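Local coordinates for protein aromatic-amino-acid:2-oxoglutarate transaminase (Candida albicans, PDB 6HND) that probably transfers the amino groups of aromatic amino acids and 2-aminoadipate to 2-oxo acids such as 2-oxoglutarate, with pyridoxal 5'-phosphate as cofactor, at residues B[250-255]-B[436-441]; B[187-192]-B[210-215]; B[467-472]-B[487-492]; B[284-289]-B[404-409]. All blocks are in the same frame, centred on the assembly; numbering follows the deposited sequence.

Contact 1: B[250-255]-B[436-441]. With PLP (pyridoxal-5'-phosphate), chain E.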
# COMPACT_ATOMS: atom_id res chain seq x y z
N GLY B 250 -23.79 10.20 5.50
CA GLY B 250 -23.68 10.32 4.03
C GLY B 250 -23.50 8.95 3.39
O GLY B 250 -22.57 8.77 2.62
N GLN B 251 -24.37 8.00 3.77
CA GLN B 251 -24.36 6.59 3.32
C GLN B 251 -24.06 6.57 1.81
O GLN B 251 -24.69 7.32 1.09
CB GLN B 251 -25.69 5.92 3.68
CG GLN B 251 -25.64 4.39 3.82
CD GLN B 251 -25.76 3.67 2.51
OE1 GLN B 251 -26.31 4.21 1.56
NE2 GLN B 251 -25.23 2.44 2.45
N ASN B 252 -23.11 5.76 1.38
CA ASN B 252 -22.86 5.51 -0.06
C ASN B 252 -23.57 4.22 -0.47
O ASN B 252 -23.17 3.16 -0.04
CB ASN B 252 -21.37 5.47 -0.34
CG ASN B 252 -21.08 5.25 -1.80
OD1 ASN B 252 -22.02 5.14 -2.58
ND2 ASN B 252 -19.80 5.19 -2.17
N PRO B 253 -24.61 4.24 -1.34
CA PRO B 253 -24.97 5.41 -2.15
C PRO B 253 -26.04 6.39 -1.65
O PRO B 253 -26.11 7.43 -2.21
CB PRO B 253 -25.59 4.73 -3.38
CG PRO B 253 -26.33 3.54 -2.80
CD PRO B 253 -25.42 3.06 -1.68
N THR B 254 -26.86 6.05 -0.67
CA THR B 254 -28.21 6.63 -0.48
C THR B 254 -28.16 8.07 0.03
O THR B 254 -29.17 8.74 -0.11
CB THR B 254 -29.11 5.76 0.41
OG1 THR B 254 -28.56 5.70 1.73
CG2 THR B 254 -29.29 4.37 -0.15
N GLY B 255 -27.06 8.51 0.64
CA GLY B 255 -26.88 9.86 1.21
C GLY B 255 -27.47 10.01 2.60
O GLY B 255 -27.33 11.09 3.16
N GLY B 436 -21.96 14.90 2.68
CA GLY B 436 -21.13 14.24 1.66
C GLY B 436 -21.37 14.75 0.25
O GLY B 436 -21.56 15.98 0.08
N MET B 437 -21.33 13.84 -0.73
CA MET B 437 -21.23 14.18 -2.17
C MET B 437 -22.27 13.42 -3.01
O MET B 437 -22.22 13.57 -4.27
CB MET B 437 -19.81 13.90 -2.69
CG MET B 437 -19.32 12.46 -2.50
SD MET B 437 -17.72 12.08 -3.31
CE MET B 437 -16.68 13.36 -2.61
N PHE B 438 -23.18 12.65 -2.40
CA PHE B 438 -24.12 11.76 -3.15
C PHE B 438 -25.59 12.16 -2.92
O PHE B 438 -25.97 12.57 -1.81
CB PHE B 438 -23.88 10.28 -2.80
CG PHE B 438 -22.50 9.77 -3.15
CD1 PHE B 438 -21.98 9.93 -4.42
CD2 PHE B 438 -21.73 9.11 -2.21
CE1 PHE B 438 -20.72 9.48 -4.73
CE2 PHE B 438 -20.46 8.67 -2.51
CZ PHE B 438 -19.95 8.87 -3.77
N VAL B 439 -26.38 12.05 -3.99
CA VAL B 439 -27.86 12.24 -4.00
C VAL B 439 -28.53 10.95 -4.49
O VAL B 439 -28.18 10.50 -5.60
CB VAL B 439 -28.28 13.41 -4.89
CG1 VAL B 439 -29.79 13.55 -4.91
CG2 VAL B 439 -27.64 14.71 -4.45
N THR B 440 -29.47 10.41 -3.72
CA THR B 440 -30.43 9.40 -4.22
C THR B 440 -31.49 10.10 -5.10
O THR B 440 -32.24 11.01 -4.61
CB THR B 440 -31.11 8.58 -3.12
OG1 THR B 440 -30.10 7.86 -2.42
CG2 THR B 440 -32.11 7.59 -3.67
N PHE B 441 -31.55 9.67 -6.36
CA PHE B 441 -32.48 10.17 -7.39
C PHE B 441 -33.43 9.02 -7.71
O PHE B 441 -33.02 8.07 -8.40
CB PHE B 441 -31.70 10.64 -8.61
CG PHE B 441 -32.52 11.28 -9.70
CD1 PHE B 441 -33.00 12.56 -9.55
CD2 PHE B 441 -32.73 10.63 -10.90
CE1 PHE B 441 -33.72 13.17 -10.58
CE2 PHE B 441 -33.47 11.22 -11.92
CZ PHE B 441 -33.93 12.51 -11.76
N1 PLP E . -16.00 4.10 1.42
C2 PLP E . -16.89 4.96 0.93
C2A PLP E . -18.26 4.94 1.52
C3 PLP E . -16.53 5.88 -0.10
O3 PLP E . -17.46 6.75 -0.58
C4 PLP E . -15.20 5.86 -0.62
C4A PLP E . -14.80 6.88 -1.62
C5 PLP E . -14.29 4.94 -0.06
C6 PLP E . -14.75 4.09 0.92
C5A PLP E . -12.89 4.75 -0.58
O4P PLP E . -11.94 5.78 -0.20
P PLP E . -10.38 5.62 -0.61
O1P PLP E . -10.04 4.14 -0.50
O2P PLP E . -9.71 6.55 0.41
O3P PLP E . -10.25 6.12 -2.01
O HOH W 1 -21.84 11.19 0.48
O HOH W 2 -29.60 11.63 -1.24
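Phe-438, whose side chain is the most deeply covered in this contact, shows how a pocket residue can be steadied from a distant part of the chain: its ring supports the amide of Asn-252. With CG anti to the carbonyl carbon (chi1 -61°), the ring is directed at the loop, and CE2 comes 3.5 Å from Asn-252 CG. The two flat groups are inclined by 34°, neither stacked nor perpendicular. Met-437 CG lies over one face of the ring, and O3 of the cofactor sits at its edge. Held this way, Asn-252 ND2 donates a somewhat bent bond of 3.2 Å to PLP O3, while its OD1 receives NH1 of Arg-490. The peptide between Asn-252 and Pro-253 is cis, as it is in aspartate aminotransferase.

Thr-440 supplies the second grip. Its OG1 donates to Thr-254 O at 2.6 Å, approaching steeply, at a C=O...donor angle of 102° and tilted out of the carbonyl plane. A water also donates to Thr-254 O, and accepts from Thr-440 N at 2.8 Å, so the buried carbonyl is bound twice and the strand is tied to the loop by two routes. Within the loop, Gln-251 OE1 accepts from both Thr-254 OG1 (2.7 Å) and Thr-254 N (2.9 Å), fixing the turn around the proline.

The loop follows strand 243-246 and precedes helix 260-272. Strand 438-443 lies between strands 428-430 and 488-492 of the antiparallel sheet, and Val-439 packs on helix 392-418.

Contact 2: B[187-192]-B[210-215]. With K (potassium ion), chain G; PLP (pyridoxal-5'-phosphate), chain E.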
# COMPACT_ATOMS: atom_id res chain seq x y z
N GLU B 187 -25.15 -2.97 4.73
CA GLU B 187 -26.23 -2.14 4.11
C GLU B 187 -26.50 -2.65 2.68
O GLU B 187 -25.54 -2.79 1.94
CB GLU B 187 -25.87 -0.65 4.18
CG GLU B 187 -25.83 -0.14 5.61
CD GLU B 187 -25.05 1.13 5.86
OE1 GLU B 187 -24.09 1.40 5.10
OE2 GLU B 187 -25.33 1.81 6.89
N GLU B 188 -27.76 -2.90 2.35
CA GLU B 188 -28.20 -3.61 1.12
C GLU B 188 -27.71 -2.86 -0.12
O GLU B 188 -27.47 -3.54 -1.11
CB GLU B 188 -29.71 -3.80 1.06
CG GLU B 188 -30.52 -2.53 0.90
CD GLU B 188 -32.02 -2.81 0.74
OE1 GLU B 188 -32.35 -3.86 0.13
OE2 GLU B 188 -32.86 -1.96 1.21
N PHE B 189 -27.62 -1.52 -0.06
CA PHE B 189 -26.85 -0.69 -1.03
C PHE B 189 -25.63 -0.17 -0.28
O PHE B 189 -25.81 0.38 0.85
CB PHE B 189 -27.68 0.46 -1.63
CG PHE B 189 -28.95 -0.03 -2.27
CD1 PHE B 189 -28.95 -0.51 -3.57
CD2 PHE B 189 -30.13 -0.05 -1.55
CE1 PHE B 189 -30.10 -1.00 -4.14
CE2 PHE B 189 -31.29 -0.56 -2.13
CZ PHE B 189 -31.26 -1.05 -3.41
N THR B 190 -24.45 -0.38 -0.86
CA THR B 190 -23.18 -0.17 -0.15
C THR B 190 -22.07 0.27 -1.11
O THR B 190 -22.31 0.38 -2.36
CB THR B 190 -22.82 -1.43 0.65
OG1 THR B 190 -21.82 -1.13 1.62
CG2 THR B 190 -22.32 -2.55 -0.23
N PHE B 191 -20.92 0.56 -0.53
CA PHE B 191 -19.61 0.67 -1.20
C PHE B 191 -19.18 -0.75 -1.60
O PHE B 191 -18.55 -1.45 -0.80
CB PHE B 191 -18.65 1.43 -0.29
CG PHE B 191 -17.30 1.68 -0.90
CD1 PHE B 191 -17.18 2.49 -2.01
CD2 PHE B 191 -16.16 1.10 -0.37
CE1 PHE B 191 -15.94 2.71 -2.58
CE2 PHE B 191 -14.92 1.32 -0.95
CZ PHE B 191 -14.82 2.14 -2.05
N SER B 192 -19.56 -1.13 -2.82
CA SER B 192 -19.29 -2.43 -3.51
C SER B 192 -17.89 -2.99 -3.22
O SER B 192 -17.77 -4.17 -2.96
CB SER B 192 -19.50 -2.29 -5.01
OG SER B 192 -20.88 -2.20 -5.29
N ILE B 210 -32.51 -0.90 3.69
CA ILE B 210 -32.48 0.57 3.88
C ILE B 210 -33.90 1.07 3.73
O ILE B 210 -34.60 0.64 2.80
CB ILE B 210 -31.53 1.22 2.87
CG1 ILE B 210 -30.08 1.04 3.33
CG2 ILE B 210 -31.90 2.67 2.65
CD1 ILE B 210 -29.09 1.38 2.26
N ASN B 211 -34.32 1.93 4.65
CA ASN B 211 -35.61 2.65 4.58
C ASN B 211 -35.39 3.86 3.65
O ASN B 211 -34.46 4.63 3.92
CB ASN B 211 -36.08 2.95 6.00
CG ASN B 211 -37.18 3.99 6.07
OD1 ASN B 211 -37.98 4.08 5.15
ND2 ASN B 211 -37.22 4.76 7.14
N PHE B 212 -36.24 4.06 2.63
CA PHE B 212 -36.11 5.11 1.59
C PHE B 212 -37.09 6.28 1.81
O PHE B 212 -37.12 7.16 0.94
CB PHE B 212 -36.28 4.48 0.21
CG PHE B 212 -35.01 3.83 -0.28
CD1 PHE B 212 -34.72 2.50 0.01
CD2 PHE B 212 -34.07 4.56 -0.99
CE1 PHE B 212 -33.55 1.91 -0.44
CE2 PHE B 212 -32.89 3.98 -1.41
CZ PHE B 212 -32.63 2.66 -1.13
N ASP B 213 -37.78 6.35 2.96
CA ASP B 213 -38.54 7.57 3.37
C ASP B 213 -37.61 8.80 3.43
O ASP B 213 -36.39 8.65 3.72
CB ASP B 213 -39.18 7.40 4.75
CG ASP B 213 -40.28 6.34 4.85
OD1 ASP B 213 -40.73 5.83 3.79
OD2 ASP B 213 -40.68 6.03 6.02
N ASN B 214 -38.16 10.00 3.24
CA ASN B 214 -37.36 11.25 3.22
C ASN B 214 -36.69 11.51 4.57
O ASN B 214 -35.66 12.20 4.57
CB ASN B 214 -38.19 12.45 2.80
CG ASN B 214 -38.61 12.32 1.36
OD1 ASN B 214 -39.77 12.07 1.07
ND2 ASN B 214 -37.65 12.43 0.46
N ASP B 215 -37.26 11.01 5.67
CA ASP B 215 -36.78 11.23 7.06
C ASP B 215 -35.98 10.00 7.53
O ASP B 215 -35.78 9.86 8.74
CB ASP B 215 -37.94 11.56 8.01
CG ASP B 215 -38.95 10.44 8.26
OD1 ASP B 215 -38.91 9.39 7.55
OD2 ASP B 215 -39.78 10.60 9.18
K K G . -40.41 7.62 8.25
N1 PLP E . -16.00 4.10 1.42
C2 PLP E . -16.89 4.96 0.93
C2A PLP E . -18.26 4.94 1.52
C3 PLP E . -16.53 5.88 -0.10
O3 PLP E . -17.46 6.75 -0.58
C4 PLP E . -15.20 5.86 -0.62
C4A PLP E . -14.80 6.88 -1.62
C5 PLP E . -14.29 4.94 -0.06
C6 PLP E . -14.75 4.09 0.92
C5A PLP E . -12.89 4.75 -0.58
O4P PLP E . -11.94 5.78 -0.20
P PLP E . -10.38 5.62 -0.61
O1P PLP E . -10.04 4.14 -0.50
O2P PLP E . -9.71 6.55 0.41
O3P PLP E . -10.25 6.12 -2.01
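Glu-188 and Phe-189 meet Ile-210 and Phe-212 where two loops leave the ends of neighbouring parallel strands, 183-187 and 204-208, which helix 193-200 joins in a beta-alpha-beta crossover of the large domain of this type I PLP fold.

The polar link is a single, nearly straight bond: Ile-210 N donates to Glu-188 OE2 at 2.7 Å with an angle of 173°, reaching the oxygen from above the carboxylate plane. Beyond CG the glutamate chain is extended (chi2 175°), which carries the carboxylate to the other loop. Its other oxygen, OE1, forms a salt bridge with Arg-485, so each oxygen has a partner of its own, one of them outside the two loops.

Apolar contact is made by ends and rims. Phe-189 CE2 approaches Phe-212 CZ at 3.6 Å; the ring planes stand 82° apart, with the edge of Phe-212 nearest the other ring. Ile-210 CD1 lies at the edge of the Phe-189 ring, 4.2 Å from CD2, while Ile-210 CG2 covers part of one Phe-212 face.

Each loop also contributes to a ligand site. An Asx turn, with Asn-211 OD1 accepting from Asp-213 N, precedes the exposed potassium site, where Asp-213 OD2 lies 2.8 Å from the metal and Asp-215 joins it. In the other loop, Phe-191 lays a ring face over the cofactor, its CE2 3.3 Å from PLP C6.

Contact 3: B[467-472]-B[487-492]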
# COMPACT_ATOMS: atom_id res chain seq x y z
N ILE B 467 -25.66 12.25 -19.95
CA ILE B 467 -25.51 12.34 -18.47
C ILE B 467 -25.19 10.94 -17.94
O ILE B 467 -26.01 9.99 -18.15
CB ILE B 467 -26.76 13.02 -17.83
CG1 ILE B 467 -26.58 13.28 -16.34
CG2 ILE B 467 -28.03 12.22 -18.12
CD1 ILE B 467 -25.39 14.14 -15.98
N LEU B 468 -24.01 10.79 -17.33
CA LEU B 468 -23.57 9.51 -16.73
C LEU B 468 -23.96 9.48 -15.24
O LEU B 468 -23.69 10.47 -14.52
CB LEU B 468 -22.06 9.37 -16.91
CG LEU B 468 -21.53 9.46 -18.35
CD1 LEU B 468 -20.01 9.23 -18.37
CD2 LEU B 468 -22.24 8.48 -19.29
N VAL B 469 -24.56 8.37 -14.80
CA VAL B 469 -24.95 8.11 -13.38
C VAL B 469 -24.68 6.64 -13.06
O VAL B 469 -24.30 5.90 -13.96
CB VAL B 469 -26.43 8.49 -13.11
CG1 VAL B 469 -26.68 9.95 -13.37
CG2 VAL B 469 -27.40 7.62 -13.89
N VAL B 470 -24.85 6.27 -11.79
CA VAL B 470 -24.68 4.88 -11.28
C VAL B 470 -26.07 4.39 -10.89
O VAL B 470 -26.68 5.00 -10.03
CB VAL B 470 -23.71 4.83 -10.10
CG1 VAL B 470 -23.57 3.42 -9.54
CG2 VAL B 470 -22.35 5.35 -10.51
N PRO B 471 -26.59 3.31 -11.51
CA PRO B 471 -27.83 2.69 -11.05
C PRO B 471 -27.61 1.96 -9.72
O PRO B 471 -26.53 1.40 -9.50
CB PRO B 471 -28.14 1.69 -12.18
CG PRO B 471 -26.79 1.29 -12.70
CD PRO B 471 -25.99 2.57 -12.63
N GLY B 472 -28.62 1.99 -8.85
CA GLY B 472 -28.57 1.39 -7.51
C GLY B 472 -28.35 -0.11 -7.57
O GLY B 472 -27.71 -0.64 -6.64
N ASN B 487 -34.90 1.15 -7.75
CA ASN B 487 -35.46 2.18 -8.67
C ASN B 487 -34.83 3.56 -8.39
O ASN B 487 -35.56 4.53 -8.16
CB ASN B 487 -36.99 2.23 -8.61
CG ASN B 487 -37.51 2.52 -7.21
OD1 ASN B 487 -36.96 2.02 -6.22
ND2 ASN B 487 -38.54 3.35 -7.15
N PHE B 488 -33.51 3.67 -8.44
CA PHE B 488 -32.86 4.98 -8.22
C PHE B 488 -31.51 5.02 -8.93
O PHE B 488 -30.92 3.97 -9.13
CB PHE B 488 -32.70 5.33 -6.74
CG PHE B 488 -31.73 4.48 -5.95
CD1 PHE B 488 -32.15 3.31 -5.33
CD2 PHE B 488 -30.43 4.89 -5.77
CE1 PHE B 488 -31.27 2.58 -4.55
CE2 PHE B 488 -29.53 4.13 -5.03
CZ PHE B 488 -29.95 2.97 -4.43
N PHE B 489 -31.06 6.23 -9.24
CA PHE B 489 -29.67 6.51 -9.63
C PHE B 489 -29.00 7.29 -8.51
O PHE B 489 -29.65 8.12 -7.87
CB PHE B 489 -29.63 7.30 -10.93
CG PHE B 489 -30.28 6.60 -12.09
CD1 PHE B 489 -29.65 5.52 -12.70
CD2 PHE B 489 -31.48 7.05 -12.61
CE1 PHE B 489 -30.24 4.87 -13.77
CE2 PHE B 489 -32.09 6.37 -13.66
CZ PHE B 489 -31.47 5.29 -14.24
N ARG B 490 -27.72 6.99 -8.25
CA ARG B 490 -26.86 7.79 -7.36
C ARG B 490 -26.27 8.90 -8.21
O ARG B 490 -25.69 8.57 -9.27
CB ARG B 490 -25.73 6.97 -6.73
CG ARG B 490 -24.91 7.75 -5.70
CD ARG B 490 -23.64 7.02 -5.33
NE ARG B 490 -22.65 7.16 -6.38
CZ ARG B 490 -21.45 6.63 -6.37
NH1 ARG B 490 -21.05 5.91 -5.34
NH2 ARG B 490 -20.64 6.81 -7.40
N LEU B 491 -26.33 10.12 -7.70
CA LEU B 491 -25.76 11.32 -8.37
C LEU B 491 -24.63 11.83 -7.51
O LEU B 491 -24.80 11.83 -6.28
CB LEU B 491 -26.85 12.39 -8.51
CG LEU B 491 -28.19 11.90 -9.06
CD1 LEU B 491 -29.18 13.05 -9.04
CD2 LEU B 491 -28.03 11.36 -10.46
N CYS B 492 -23.51 12.20 -8.14
CA CYS B 492 -22.37 12.85 -7.46
C CYS B 492 -22.07 14.21 -8.10
O CYS B 492 -21.82 14.24 -9.32
CB CYS B 492 -21.14 11.96 -7.49
SG CYS B 492 -19.74 12.76 -6.68
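Val-469 and Phe-489 form the apolar centre: CG2 of the valine presses on CD1 of the phenylalanine at 3.3 Å, the two side chains meeting at a slant. The other valine branch, CG1, turns to Leu-491 CD2 at 3.5 Å, so a single side chain is shared between two residues of the facing strand. Pro-471 extends the patch along the Phe-489 ring, with its CB 4.1 Å from CE1. Helix 451-465 covers this side, Met-455 and Leu-458 touching Phe-489.

Next outward is the backbone, which illustrates antiparallel pairing at the short edge strand 470-471. Val-470 and Arg-490 are a hydrogen-bonded pair, Arg-490 N donating to Val-470 O at 2.9 Å; Pro-471 and Phe-489 follow as a non-hydrogen-bonded pair. Beyond the proline, Gly-472 N donates to Phe-488 O at 3.0 Å. There the glycine CA stands over one face of the Phe-488 ring in a CH-pi contact, 4.0 Å from its centroid and 23° off the normal.

The polar edge is Arg-490, on the sheet face it shares with Val-470. Its chain bends at chi3 (76°), and NH2 passes alongside Val-470 CG2 at 3.8 Å. NH2 donates to Ser-42 O of the second subunit, NH1 is turned to the loop of the cofactor pocket, and the guanidinium makes a cation-pi contact with Phe-438. Apolar packing on one face thus holds the strand while, on the other, a charged group is aimed at the cofactor pocket, a position like that of the arginine that binds the substrate carboxylate in aspartate aminotransferase, so a similar role is probable.

Contact 4: B[284-289]-B[404-409]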
# COMPACT_ATOMS: atom_id res chain seq x y z
N GLY B 284 -18.18 12.55 6.30
CA GLY B 284 -19.11 12.92 7.38
C GLY B 284 -18.79 14.30 7.92
O GLY B 284 -19.61 14.84 8.68
N TYR B 285 -17.62 14.84 7.59
CA TYR B 285 -17.23 16.20 8.02
C TYR B 285 -17.91 17.22 7.10
O TYR B 285 -18.10 18.37 7.53
CB TYR B 285 -15.71 16.39 8.07
CG TYR B 285 -15.04 15.49 9.06
CD1 TYR B 285 -15.19 15.71 10.41
CD2 TYR B 285 -14.25 14.42 8.66
CE1 TYR B 285 -14.59 14.90 11.35
CE2 TYR B 285 -13.64 13.60 9.60
CZ TYR B 285 -13.82 13.83 10.95
OH TYR B 285 -13.27 13.05 11.92
N LEU B 286 -18.30 16.79 5.89
CA LEU B 286 -18.99 17.67 4.90
C LEU B 286 -20.49 17.66 5.21
O LEU B 286 -21.24 17.00 4.50
CB LEU B 286 -18.67 17.17 3.50
CG LEU B 286 -17.17 17.08 3.19
CD1 LEU B 286 -16.94 16.43 1.84
CD2 LEU B 286 -16.49 18.45 3.27
N THR B 287 -20.90 18.33 6.29
CA THR B 287 -22.30 18.41 6.77
C THR B 287 -23.01 19.43 5.88
O THR B 287 -22.38 20.45 5.57
CB THR B 287 -22.38 18.74 8.27
OG1 THR B 287 -21.74 20.01 8.46
CG2 THR B 287 -21.73 17.70 9.14
N LEU B 288 -24.24 19.15 5.45
CA LEU B 288 -24.97 19.99 4.47
C LEU B 288 -26.28 20.43 5.09
O LEU B 288 -27.07 19.56 5.48
CB LEU B 288 -25.21 19.18 3.19
CG LEU B 288 -24.00 18.45 2.62
CD1 LEU B 288 -24.42 17.59 1.44
CD2 LEU B 288 -22.92 19.43 2.21
N PRO B 289 -26.56 21.74 5.21
CA PRO B 289 -27.86 22.22 5.67
C PRO B 289 -28.96 21.79 4.69
O PRO B 289 -28.65 21.57 3.50
CB PRO B 289 -27.79 23.75 5.73
CG PRO B 289 -26.38 24.13 5.31
CD PRO B 289 -25.67 22.85 4.88
N LEU B 404 -18.86 24.52 2.37
CA LEU B 404 -19.63 25.62 1.72
C LEU B 404 -19.79 25.32 0.25
O LEU B 404 -20.90 25.55 -0.25
CB LEU B 404 -18.91 26.96 1.88
CG LEU B 404 -19.13 27.67 3.21
CD1 LEU B 404 -18.49 29.05 3.16
CD2 LEU B 404 -20.62 27.76 3.53
N ASN B 405 -18.71 24.91 -0.42
CA ASN B 405 -18.73 24.53 -1.86
C ASN B 405 -19.75 23.41 -2.07
O ASN B 405 -20.64 23.53 -2.95
CB ASN B 405 -17.39 24.02 -2.37
CG ASN B 405 -16.63 25.01 -3.22
OD1 ASN B 405 -16.71 24.96 -4.45
ND2 ASN B 405 -15.86 25.87 -2.57
N TYR B 406 -19.59 22.32 -1.31
CA TYR B 406 -20.41 21.09 -1.38
C TYR B 406 -21.86 21.46 -1.11
O TYR B 406 -22.74 20.96 -1.84
CB TYR B 406 -19.85 20.01 -0.44
CG TYR B 406 -18.77 19.17 -1.07
CD1 TYR B 406 -19.08 18.16 -1.95
CD2 TYR B 406 -17.42 19.40 -0.82
CE1 TYR B 406 -18.10 17.39 -2.56
CE2 TYR B 406 -16.43 18.63 -1.41
CZ TYR B 406 -16.77 17.62 -2.27
OH TYR B 406 -15.82 16.85 -2.86
N SER B 407 -22.10 22.30 -0.10
CA SER B 407 -23.44 22.77 0.28
C SER B 407 -24.06 23.48 -0.92
O SER B 407 -25.22 23.17 -1.25
CB SER B 407 -23.43 23.66 1.48
OG SER B 407 -24.73 24.22 1.71
N TYR B 408 -23.34 24.41 -1.54
CA TYR B 408 -23.87 25.16 -2.71
C TYR B 408 -24.14 24.15 -3.83
O TYR B 408 -25.24 24.21 -4.44
CB TYR B 408 -22.94 26.31 -3.11
CG TYR B 408 -23.43 27.15 -4.26
CD1 TYR B 408 -24.54 27.98 -4.11
CD2 TYR B 408 -22.80 27.13 -5.49
CE1 TYR B 408 -25.02 28.75 -5.16
CE2 TYR B 408 -23.26 27.91 -6.55
CZ TYR B 408 -24.37 28.72 -6.38
OH TYR B 408 -24.84 29.49 -7.40
N ARG B 409 -23.18 23.24 -4.09
CA ARG B 409 -23.25 22.27 -5.21
C ARG B 409 -24.50 21.40 -5.02
O ARG B 409 -25.29 21.27 -5.99
CB ARG B 409 -21.98 21.42 -5.31
CG ARG B 409 -20.83 22.10 -6.05
CD ARG B 409 -19.50 21.44 -5.75
NE ARG B 409 -18.46 21.98 -6.60
CZ ARG B 409 -18.02 21.40 -7.70
NH1 ARG B 409 -18.46 20.20 -8.05
NH2 ARG B 409 -17.12 22.01 -8.44
O HOH W 3 -26.73 22.64 1.48
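Leu-286 and Leu-288 face Tyr-406 and Ser-407 on the long helix 392-418, a case of a loop of the large PLP-binding domain of the type I fold resting on a helix through alternate side chains.

The compact part is apolar. Leu-286, the centre of an inverse gamma turn, sends CD1 over one face of the Tyr-406 ring, 4.1 Å from its centroid and 18° off the normal, a CH-pi contact displaced toward the rim near CD2 and CE2. A chi1 of -55° sets CG beside the backbone N, and the leucine reaches from the turn toward the helix. Two residues on, Leu-288 CD2 fits against the helix backbone itself, 3.8 Å from Ser-407 N, and also meets Tyr-406 CB at 4.1 Å. The tyrosine is therefore touched at its ring by one leucine and at its root by the other. Phe-50 of the second subunit stacks on the same ring, so the contact borders the dimer interface. On the loop side, a backbone bond joins Leu-286 to Gly-436.

Toward solvent the packing is sparser and becomes polar. Pro-289, exposed at the end of the segment, meets Ser-407 with its ring carbons. Lys-410, three residues further along the helix, reaches Pro-289 O with its NZ. A water lies between the two segments here, 3.0 Å from Pro-289 O and 2.6 Å from Ser-407 OG, while Pro-289 CD approaches that hydroxyl oxygen at 3.6 Å.

Overall arrangement
Contact 1 is the meeting point of the set, with its centre about 9 Å from that of contact 2, 10 Å from contact 3 and 12 Å from contact 4. Gln-251 NE2 reaches Phe-189 O of contact 2 at 2.7 Å. Strands 438-443 and 488-492 are paired, Val-439 N lying 2.8 Å from Leu-491 O, which joins contacts 1 and 3 in one sheet. Contact 4, nested in the loop that contact 1 closes, adjoins it where Gly-436 N lies 2.9 Å from Leu-286 O. Contacts 1 and 2 both touch the cofactor, whereas the side chain of Arg-490 comes within about 6 Å of it at the nearest atoms, and that of Leu-286 about 10 Å. Contacts 1, 3 and 4 also reach the second subunit.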